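Local atomic coordinates of hypothetical protein, IPT/TIG domain protein (Bacteroides ovatus, PDB entry 4HW6), a protein that is of unknown function but probably serves as an auxiliary nutrient-binding, perhaps carbohydrate-binding, protein built from an IPT/TIG domain and a six-bladed beta-propeller. Residues V52-G56 with Y57-V61; Y244-H248 with H249-S253. All blocks are in the same frame, centred on the assembly; numbering follows the deposited sequence.

Both contacts are hairpin connections between neighbouring antiparallel strands, but they belong to different domains. Contact 1 (52-56 with 57-61) is the tight turn joining strands 50-54 and 57-64 of the IPT/TIG domain; contact 2 (244-248 with 249-253) is the longer connection between strands 242-244 and 251-255 in a sheet of the beta-propeller. Their centres lie 57 Å apart and their nearest atoms about 42 Å apart, on opposite sides of the chain's centre, so neither touches the other. Direct backbone bonds close the Ile54-Tyr57 turn and one water bridges the strands further on, whereas contact 2 holds two bridging waters and the Arg246-His249 stack.

Contact 1: residues V52-G56 with Y57-V61; sequences VTIGG and YPAKV
Ile54 and Tyr57 form an antiparallel hydrogen-bonded pair that closes a two-residue hairpin: Ile54 N reaches Tyr57 O at 3.0 Å, Tyr57 N returns to Ile54 O at 3.1 Å, and Gly55-Gly56 occupy the corners of a type I' turn. The return bond is straight at hydrogen (161°), yet its donor stands well above the carbonyl plane of Ile54. Further along, Ala59 N donates to Val52 O at 2.9 Å, and water 1 takes the N-H of Val52 while donating to Ala59 O, thereby spanning the strands where they diverge. Thr53 and Pro58 lie between these bonds as a non-hydrogen-bonded pair; the CA of Thr53 makes a CH...O contact with Tyr57 O.

Val52, Ile54, Tyr57 and Ala59 put their side chains on one face. Val52 divides its branches: CG2, anti to the carbonyl carbon, meets Val61 CG2 at 3.7 Å, the two side chains crossing at about a right angle, while CG1 lies 4.2 Å from Ala59 CB. The Tyr57 ring extends past the turn, with CD1 3.5 Å from Gly55 O and Ile54 O near its edge, and it also packs on Pro74 and Lys76. On the other face, with Pro58, the Thr53 methyl CG2 lies against the Tyr57-Pro58 peptide, 3.9 Å from Tyr57 O.

Positive phi at both corners (60° and 93°) suits the two glycines. Direct backbone bonds thus fix the pairing near the turn, and water 1 bridges Val52 N and Ala59 O where the direct bond is lost; aliphatic contacts lie within the hairpin, with Val52 also packing on Leu69 and Cys71 of strand 68-72.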
ATOM      1  N   VAL A  52     -26.952  19.488  -6.536  1.00 27.01           N
ATOM      2  CA  VAL A  52     -26.218  18.767  -7.556  1.00 25.11           C
ATOM      3  C   VAL A  52     -25.241  17.800  -6.865  1.00 26.73           C
ATOM      4  O   VAL A  52     -24.579  18.174  -5.909  1.00 24.76           O
ATOM      5  CB  VAL A  52     -25.431  19.733  -8.478  1.00 26.51           C
ATOM      6  CG1 VAL A  52     -24.639  18.959  -9.526  1.00 24.74           C
ATOM      7  CG2 VAL A  52     -26.392  20.693  -9.175  1.00 26.17           C
ATOM      8  N   THR A  53     -25.189  16.560  -7.336  1.00 25.40           N
ATOM      9  CA  THR A  53     -24.140  15.638  -6.946  1.00 25.97           C
ATOM     10  C   THR A  53     -23.446  15.123  -8.198  1.00 24.76           C
ATOM     11  O   THR A  53     -24.078  14.930  -9.248  1.00 23.42           O
ATOM     12  CB  THR A  53     -24.678  14.453  -6.108  1.00 27.60           C
ATOM     13  OG1 THR A  53     -25.633  13.699  -6.872  1.00 29.19           O
ATOM     14  CG2 THR A  53     -25.325  14.956  -4.830  1.00 30.11           C
ATOM     15  N   ILE A  54     -22.138  14.924  -8.072  1.00 24.05           N
ATOM     16  CA  ILE A  54     -21.307  14.306  -9.101  1.00 24.34           C
ATOM     17  C   ILE A  54     -20.640  13.096  -8.467  1.00 26.05           C
ATOM     18  O   ILE A  54     -19.939  13.205  -7.445  1.00 25.37           O
ATOM     19  CB  ILE A  54     -20.277  15.290  -9.683  1.00 24.70           C
ATOM     20  CG1 ILE A  54     -20.991  16.552 -10.185  1.00 23.62           C
ATOM     21  CG2 ILE A  54     -19.468  14.625 -10.791  1.00 26.26           C
ATOM     22  CD1 ILE A  54     -20.111  17.480 -11.010  1.00 26.73           C
ATOM     23  N   GLY A  55     -20.920  11.926  -9.030  1.00 27.91           N
ATOM     24  CA  GLY A  55     -20.467  10.674  -8.456  1.00 29.97           C
ATOM     25  C   GLY A  55     -20.977  10.426  -7.039  1.00 30.73           C
ATOM     26  O   GLY A  55     -20.350   9.703  -6.288  1.00 32.53           O
ATOM     27  N   GLY A  56     -22.124  11.016  -6.686  1.00 29.39           N
ATOM     28  CA  GLY A  56     -22.702  10.867  -5.349  1.00 30.29           C
ATOM     29  C   GLY A  56     -22.313  11.937  -4.334  1.00 28.33           C
ATOM     30  O   GLY A  56     -22.907  12.011  -3.258  1.00 30.29           O
ATOM     31  N   TYR A  57     -21.333  12.772  -4.670  1.00 26.96           N
ATOM     32  CA  TYR A  57     -20.849  13.804  -3.753  1.00 27.91           C
ATOM     33  C   TYR A  57     -21.432  15.190  -4.060  1.00 27.58           C
ATOM     34  O   TYR A  57     -21.456  15.600  -5.226  1.00 26.37           O
ATOM     35  CB  TYR A  57     -19.325  13.836  -3.792  1.00 29.18           C
ATOM     36  CG  TYR A  57     -18.751  12.590  -3.130  1.00 32.09           C
ATOM     37  CD1 TYR A  57     -18.491  11.439  -3.874  1.00 32.96           C
ATOM     38  CD2 TYR A  57     -18.501  12.559  -1.771  1.00 33.99           C
ATOM     39  CE1 TYR A  57     -17.998  10.294  -3.276  1.00 35.46           C
ATOM     40  CE2 TYR A  57     -18.013  11.416  -1.160  1.00 36.47           C
ATOM     41  CZ  TYR A  57     -17.765  10.290  -1.916  1.00 37.20           C
ATOM     42  OH  TYR A  57     -17.267   9.163  -1.320  1.00 40.93           O
ATOM     43  N   PRO A  58     -21.904  15.906  -3.020  1.00 28.20           N
ATOM     44  CA  PRO A  58     -22.443  17.246  -3.217  1.00 27.94           C
ATOM     45  C   PRO A  58     -21.472  18.160  -3.946  1.00 27.67           C
ATOM     46  O   PRO A  58     -20.280  18.128  -3.679  1.00 28.19           O
ATOM     47  CB  PRO A  58     -22.675  17.753  -1.803  1.00 29.96           C
ATOM     48  CG  PRO A  58     -22.871  16.524  -0.984  1.00 31.85           C
ATOM     49  CD  PRO A  58     -21.991  15.485  -1.607  1.00 31.45           C
ATOM     50  N   ALA A  59     -22.007  18.939  -4.881  1.00 27.03           N
ATOM     51  CA  ALA A  59     -21.242  19.938  -5.615  1.00 26.18           C
ATOM     52  C   ALA A  59     -21.847  21.298  -5.312  1.00 28.67           C
ATOM     53  O   ALA A  59     -23.058  21.481  -5.432  1.00 31.10           O
ATOM     54  CB  ALA A  59     -21.287  19.643  -7.105  1.00 24.72           C
ATOM     55  N   LYS A  60     -21.010  22.251  -4.909  1.00 31.00           N
ATOM     56  CA  LYS A  60     -21.481  23.592  -4.591  1.00 34.99           C
ATOM     57  C   LYS A  60     -22.072  24.184  -5.864  1.00 32.77           C
ATOM     58  O   LYS A  60     -21.449  24.107  -6.908  1.00 31.17           O
ATOM     59  CB  LYS A  60     -20.333  24.464  -4.077  1.00 39.24           C
ATOM     60  CG  LYS A  60     -20.741  25.507  -3.043  1.00 49.03           C
ATOM     61  CD  LYS A  60     -21.387  26.740  -3.665  1.00 52.22           C
ATOM     62  CE  LYS A  60     -21.577  27.863  -2.646  1.00 55.54           C
ATOM     63  NZ  LYS A  60     -20.329  28.629  -2.383  1.00 59.21           N
ATOM     64  N   VAL A  61     -23.281  24.729  -5.766  1.00 32.68           N
ATOM     65  CA  VAL A  61     -23.966  25.350  -6.887  1.00 33.06           C
ATOM     66  C   VAL A  61     -23.771  26.857  -6.786  1.00 36.05           C
ATOM     67  O   VAL A  61     -24.085  27.461  -5.751  1.00 39.06           O
ATOM     68  CB  VAL A  61     -25.476  25.028  -6.880  1.00 31.99           C
ATOM     69  CG1 VAL A  61     -26.178  25.721  -8.042  1.00 32.28           C
ATOM     70  CG2 VAL A  61     -25.701  23.526  -6.942  1.00 30.11           C
TER
HETATM   71  O   HOH W   1     -25.510  20.716  -4.437  1.00 28.68           O

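Contact 2: residues Y244-H248 with H249-S253; sequences YTRYH and HAMIS
Arg246 and His249 meet by stacking: the guanidinium lies flat on the imidazole, with planes 7° apart and centres separated by 3.7 Å. Arg246 CZ sits 3.4 Å from His249 CD2, a position reached through the bend at chi3 (-65°). The His248 carbonyl carbon lies over the opposite face of the His249 ring.

A second face contact is CH-pi. Ser253 CB approaches the Tyr244 ring 3.8 Å from its centroid and 17° off the normal, displaced toward the CZ end.

Backbone bonds close both ends. Tyr244 and Ser253 exchange two, Tyr244 N to Ser253 O at 2.8 Å and Ser253 N to Tyr244 O at 2.9 Å, while His249 N to Arg246 O (3.1 Å) spans a type I turn.

Two waters bridge the chain between these ends. Water 2 accepts from Arg246 N and lies 2.7 Å from both His249 O and Met251 O; water 3 accepts from Arg246 NE and donates to Ser253 OG (2.6 Å). Glu264 fixes these polar ends further, its carboxylate forming a salt bridge with Arg246 NH2 and its carbonyl a hydrogen bond with Ser253 OG.

The arrangement is a beta hairpin with a type I turn within its connection, linking adjacent antiparallel strands in a sheet of the propeller.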
ATOM      1  N   TYR A 244      12.633 -19.243   4.637  1.00 13.23           N
ATOM      2  CA  TYR A 244      13.515 -18.272   5.256  1.00 12.97           C
ATOM      3  C   TYR A 244      14.962 -18.391   4.811  1.00 13.39           C
ATOM      4  O   TYR A 244      15.343 -19.366   4.164  1.00 13.42           O
ATOM      5  CB  TYR A 244      13.415 -18.338   6.778  1.00 14.04           C
ATOM      6  CG  TYR A 244      13.882 -19.630   7.438  1.00 12.58           C
ATOM      7  CD1 TYR A 244      13.065 -20.765   7.491  1.00 14.02           C
ATOM      8  CD2 TYR A 244      15.134 -19.711   8.038  1.00 12.64           C
ATOM      9  CE1 TYR A 244      13.486 -21.920   8.133  1.00 15.39           C
ATOM     10  CE2 TYR A 244      15.563 -20.870   8.671  1.00 14.75           C
ATOM     11  CZ  TYR A 244      14.733 -21.963   8.738  1.00 15.94           C
ATOM     12  OH  TYR A 244      15.160 -23.129   9.356  1.00 17.03           O
ATOM     13  N   THR A 245      15.746 -17.354   5.137  1.00 14.02           N
ATOM     14  CA  THR A 245      17.180 -17.378   4.973  1.00 12.76           C
ATOM     15  C   THR A 245      17.859 -17.114   6.316  1.00 13.04           C
ATOM     16  O   THR A 245      17.249 -16.538   7.230  1.00 14.87           O
ATOM     17  CB  THR A 245      17.700 -16.324   3.947  1.00 14.17           C
ATOM     18  OG1 THR A 245      17.504 -14.998   4.457  1.00 14.63           O
ATOM     19  CG2 THR A 245      17.006 -16.449   2.599  1.00 13.25           C
ATOM     20  N   ARG A 246      19.094 -17.598   6.420  1.00 12.90           N
ATOM     21  CA  ARG A 246      19.992 -17.358   7.552  1.00 13.70           C
ATOM     22  C   ARG A 246      21.321 -16.791   7.071  1.00 13.77           C
ATOM     23  O   ARG A 246      21.894 -17.249   6.088  1.00 13.04           O
ATOM     24  CB  ARG A 246      20.310 -18.670   8.261  1.00 14.54           C
ATOM     25  CG  ARG A 246      19.134 -19.320   8.969  1.00 13.80           C
ATOM     26  CD  ARG A 246      19.562 -20.636   9.573  1.00 14.94           C
ATOM     27  NE  ARG A 246      19.939 -21.573   8.515  1.00 15.98           N
ATOM     28  CZ  ARG A 246      20.624 -22.700   8.658  1.00 18.62           C
ATOM     29  NH1 ARG A 246      21.086 -23.098   9.841  1.00 19.20           N
ATOM     30  NH2 ARG A 246      20.870 -23.443   7.584  1.00 18.22           N
ATOM     31  N   TYR A 247      21.835 -15.813   7.807  1.00 14.31           N
ATOM     32  CA  TYR A 247      23.038 -15.096   7.430  1.00 13.64           C
ATOM     33  C   TYR A 247      24.193 -15.966   6.973  1.00 12.61           C
ATOM     34  O   TYR A 247      24.833 -15.657   5.972  1.00 12.81           O
ATOM     35  CB  TYR A 247      23.463 -14.187   8.588  1.00 14.12           C
ATOM     36  CG  TYR A 247      24.635 -13.281   8.283  1.00 13.96           C
ATOM     37  CD1 TYR A 247      25.934 -13.712   8.474  1.00 15.28           C
ATOM     38  CD2 TYR A 247      24.437 -11.967   7.844  1.00 15.95           C
ATOM     39  CE1 TYR A 247      27.002 -12.886   8.208  1.00 15.93           C
ATOM     40  CE2 TYR A 247      25.501 -11.145   7.558  1.00 15.60           C
ATOM     41  CZ  TYR A 247      26.776 -11.596   7.737  1.00 15.65           C
ATOM     42  OH  TYR A 247      27.869 -10.773   7.461  1.00 17.38           O
ATOM     43  N   HIS A 248      24.473 -17.053   7.697  1.00 12.29           N
ATOM     44  CA  HIS A 248      25.671 -17.830   7.434  1.00 14.16           C
ATOM     45  C   HIS A 248      25.542 -18.981   6.431  1.00 13.95           C
ATOM     46  O   HIS A 248      26.477 -19.780   6.290  1.00 15.83           O
ATOM     47  CB  HIS A 248      26.217 -18.368   8.740  1.00 15.77           C
ATOM     48  CG  HIS A 248      26.776 -17.308   9.625  1.00 17.61           C
ATOM     49  ND1 HIS A 248      27.970 -16.672   9.349  1.00 18.31           N
ATOM     50  CD2 HIS A 248      26.303 -16.757  10.774  1.00 20.27           C
ATOM     51  CE1 HIS A 248      28.219 -15.788  10.304  1.00 21.19           C
ATOM     52  NE2 HIS A 248      27.233 -15.827  11.186  1.00 19.96           N
ATOM     53  N   HIS A 249      24.416 -19.050   5.729  1.00 14.49           N
ATOM     54  CA  HIS A 249      24.103 -20.184   4.859  1.00 13.67           C
ATOM     55  C   HIS A 249      23.564 -19.637   3.513  1.00 13.82           C
ATOM     56  O   HIS A 249      22.645 -18.799   3.488  1.00 14.51           O
ATOM     57  CB  HIS A 249      23.098 -21.081   5.593  1.00 14.25           C
ATOM     58  CG  HIS A 249      23.655 -21.624   6.870  1.00 16.99           C
ATOM     59  ND1 HIS A 249      24.514 -22.697   6.889  1.00 20.16           N
ATOM     60  CD2 HIS A 249      23.594 -21.161   8.142  1.00 18.85           C
ATOM     61  CE1 HIS A 249      24.901 -22.918   8.141  1.00 22.31           C
ATOM     62  NE2 HIS A 249      24.361 -21.995   8.918  1.00 19.08           N
ATOM     63  N   ALA A 250      24.137 -20.102   2.409  1.00 13.61           N
ATOM     64  CA  ALA A 250      23.697 -19.640   1.067  1.00 14.60           C
ATOM     65  C   ALA A 250      22.604 -20.560   0.523  1.00 15.24           C
ATOM     66  O   ALA A 250      22.877 -21.435  -0.311  1.00 15.21           O
ATOM     67  CB  ALA A 250      24.878 -19.609   0.098  1.00 15.83           C
HETATM   68  N   MSE A 251      21.379 -20.312   0.959  1.00 13.63           N
HETATM   69  CA  MSE A 251      20.261 -21.194   0.631  1.00 15.07           C
HETATM   70  C   MSE A 251      18.962 -20.623   1.136  1.00 14.05           C
HETATM   71  O   MSE A 251      18.945 -19.658   1.932  1.00 14.06           O
HETATM   72  CB  MSE A 251      20.487 -22.593   1.257  1.00 15.84           C
HETATM   73  CG  MSE A 251      20.525 -22.582   2.791  1.00 15.77           C
HETATM   74 SE   MSE A 251      21.269 -24.210   3.540  0.75 15.72          SE
HETATM   75  CE  MSE A 251      23.013 -24.216   2.693  1.00 18.60           C
ATOM     76  N   ILE A 252      17.862 -21.190   0.631  1.00 13.36           N
ATOM     77  CA  ILE A 252      16.568 -20.979   1.222  1.00 13.70           C
ATOM     78  C   ILE A 252      16.220 -22.251   2.003  1.00 14.12           C
ATOM     79  O   ILE A 252      16.345 -23.365   1.500  1.00 15.13           O
ATOM     80  CB  ILE A 252      15.494 -20.715   0.162  1.00 14.68           C
ATOM     81  CG1 ILE A 252      15.859 -19.462  -0.631  1.00 15.81           C
ATOM     82  CG2 ILE A 252      14.098 -20.591   0.797  1.00 15.63           C
ATOM     83  CD1 ILE A 252      14.995 -19.265  -1.869  1.00 16.87           C
ATOM     84  N   SER A 253      15.748 -22.036   3.228  1.00 13.12           N
ATOM     85  CA  SER A 253      15.305 -23.083   4.112  1.00 14.28           C
ATOM     86  C   SER A 253      13.797 -22.977   4.284  1.00 13.43           C
ATOM     87  O   SER A 253      13.192 -21.938   3.941  1.00 12.55           O
ATOM     88  CB  SER A 253      15.986 -22.937   5.491  1.00 15.61           C
ATOM     89  OG  SER A 253      17.422 -22.958   5.394  1.00 15.35           O
TER
HETATM   90  O   HOH W   2      20.125 -19.175   4.256  1.00 13.01           O
HETATM   91  O   HOH W   3      19.432 -21.367   5.846  1.00 18.22           O